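Local coordinates for VirX1 (Cyanophage Syn10, PDB 6QGM), which iodinates diverse substrates as a viral halogenase, probably with the help of a reduced flavin as in its tryptophan halogenase relatives, at residues B[78-83]-B[268-273]. Numbering follows the deposited sequence.
Sequences SIRFTN and HNVTDC
Arg80 bonds with both its backbone N and O to the strand of Thr271 and Cys273, the pattern of a parallel pair; the axes of 78-82 and 270-273 diverge by 24°. Arg80 N to Thr271 O spans 2.9 Å and is nearly straight, and Cys273 N to Arg80 O spans 2.8 Å. Weaker bonds flank these two, from Thr271 N to Ser78 O and from Thr82 N to Cys273 O (3.0 Å).

One side-chain hydrogen bond crosses as well: Thr82 OG1 donates to Asp272 OD1 over 2.8 Å, arriving on the syn side of the carboxylate but 21° out of its plane. Asp272 OD1 also lies 3.3 Å from Arg80 CG, against the aliphatic part of that side chain. With CG anti to the backbone N (chi1 168°) and a bend at chi3, Arg80 carries its guanidinium over Val270, whose CG2 sits under one face, 3.7 Å from Arg80 NH1. Arg80 NE makes a salt bridge to Glu93, on strand 91-95.

On the face that carries Ile79, Phe81 and Cys273, opposite Arg80 and Asp272, the contacts are apolar. Cys273 SG touches Ile79 CG2 at 3.7 Å and makes an oblique sulfur-aromatic contact with the Phe81 ring; Cys273 CB is 3.9 Å from Phe81 CD1.

Strand 91-95 runs antiparallel beside 78-82, and strand 279-285 antiparallel beside 270-275, placing this parallel pair inside a mixed sheet; Ala141 of helix 137-143 packs against Ser78 and Val270.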
# COMPACT_ATOMS: atom_id res chain seq x y z
N SER B 78 15.48 1.65 -29.15
CA SER B 78 15.14 2.84 -28.34
C SER B 78 13.92 3.56 -28.93
O SER B 78 13.69 3.44 -30.15
CB SER B 78 16.33 3.77 -28.26
OG SER B 78 16.06 4.86 -27.38
N ILE B 79 13.17 4.27 -28.08
CA ILE B 79 12.25 5.37 -28.50
C ILE B 79 13.03 6.67 -28.34
O ILE B 79 13.54 6.94 -27.24
CB ILE B 79 10.95 5.41 -27.69
CG1 ILE B 79 10.28 4.04 -27.60
CG2 ILE B 79 10.01 6.44 -28.27
CD1 ILE B 79 9.03 4.02 -26.76
N ARG B 80 13.09 7.46 -29.41
CA ARG B 80 13.78 8.77 -29.44
C ARG B 80 12.72 9.87 -29.35
O ARG B 80 11.70 9.77 -30.05
CB ARG B 80 14.61 8.87 -30.72
CG ARG B 80 15.13 10.26 -31.02
CD ARG B 80 16.14 10.22 -32.14
NE ARG B 80 17.27 9.41 -31.72
CZ ARG B 80 18.09 8.76 -32.54
NH1 ARG B 80 17.93 8.84 -33.84
NH2 ARG B 80 19.08 8.04 -32.04
N PHE B 81 12.96 10.88 -28.51
CA PHE B 81 12.07 12.06 -28.33
C PHE B 81 12.80 13.31 -28.80
O PHE B 81 13.64 13.87 -28.07
CB PHE B 81 11.61 12.15 -26.87
CG PHE B 81 10.80 10.96 -26.42
CD1 PHE B 81 9.47 10.83 -26.79
CD2 PHE B 81 11.37 9.94 -25.67
CE1 PHE B 81 8.73 9.72 -26.40
CE2 PHE B 81 10.63 8.84 -25.26
CZ PHE B 81 9.31 8.73 -25.63
N THR B 82 12.48 13.72 -30.03
CA THR B 82 12.90 15.00 -30.64
C THR B 82 11.83 16.05 -30.34
O THR B 82 10.64 15.73 -30.47
CB THR B 82 13.17 14.85 -32.14
OG1 THR B 82 14.10 13.76 -32.30
CG2 THR B 82 13.69 16.11 -32.78
N ASN B 83 12.25 17.23 -29.89
CA ASN B 83 11.45 18.49 -29.83
C ASN B 83 10.49 18.49 -28.63
O ASN B 83 9.67 19.40 -28.57
CB ASN B 83 10.71 18.73 -31.15
CG ASN B 83 10.65 20.18 -31.55
OD1 ASN B 83 11.63 20.90 -31.42
ND2 ASN B 83 9.52 20.63 -32.06
N HIS B 268 16.55 3.91 -39.33
CA HIS B 268 17.05 4.03 -37.94
C HIS B 268 16.61 2.84 -37.09
O HIS B 268 15.46 2.36 -37.22
CB HIS B 268 16.67 5.39 -37.35
CG HIS B 268 17.45 6.50 -37.96
ND1 HIS B 268 17.03 7.79 -37.95
CD2 HIS B 268 18.63 6.50 -38.63
CE1 HIS B 268 17.90 8.55 -38.58
NE2 HIS B 268 18.89 7.78 -39.00
N ASN B 269 17.59 2.36 -36.33
CA ASN B 269 17.54 1.64 -35.04
C ASN B 269 16.41 2.07 -34.06
O ASN B 269 16.36 1.46 -32.98
CB ASN B 269 18.86 1.93 -34.34
CG ASN B 269 19.53 0.70 -33.80
OD1 ASN B 269 18.95 -0.38 -33.82
ND2 ASN B 269 20.76 0.87 -33.33
N VAL B 270 15.63 3.13 -34.33
CA VAL B 270 14.71 3.74 -33.32
C VAL B 270 13.37 4.18 -33.93
O VAL B 270 13.33 4.49 -35.13
CB VAL B 270 15.36 4.93 -32.59
CG1 VAL B 270 16.73 4.57 -32.01
CG2 VAL B 270 15.46 6.16 -33.48
N THR B 271 12.32 4.22 -33.10
CA THR B 271 11.07 4.98 -33.33
C THR B 271 11.29 6.41 -32.82
O THR B 271 11.49 6.57 -31.61
CB THR B 271 9.86 4.32 -32.66
OG1 THR B 271 9.76 2.94 -33.01
CG2 THR B 271 8.56 4.96 -33.07
N ASP B 272 11.32 7.40 -33.72
CA ASP B 272 11.42 8.84 -33.37
C ASP B 272 10.01 9.38 -33.15
O ASP B 272 9.11 9.08 -33.95
CB ASP B 272 12.15 9.68 -34.41
CG ASP B 272 12.36 11.13 -34.01
OD1 ASP B 272 12.67 11.38 -32.83
OD2 ASP B 272 12.24 12.01 -34.88
N CYS B 273 9.85 10.17 -32.08
CA CYS B 273 8.62 10.90 -31.71
C CYS B 273 8.96 12.38 -31.68
O CYS B 273 9.71 12.80 -30.80
CB CYS B 273 8.11 10.39 -30.38
SG CYS B 273 7.90 8.59 -30.35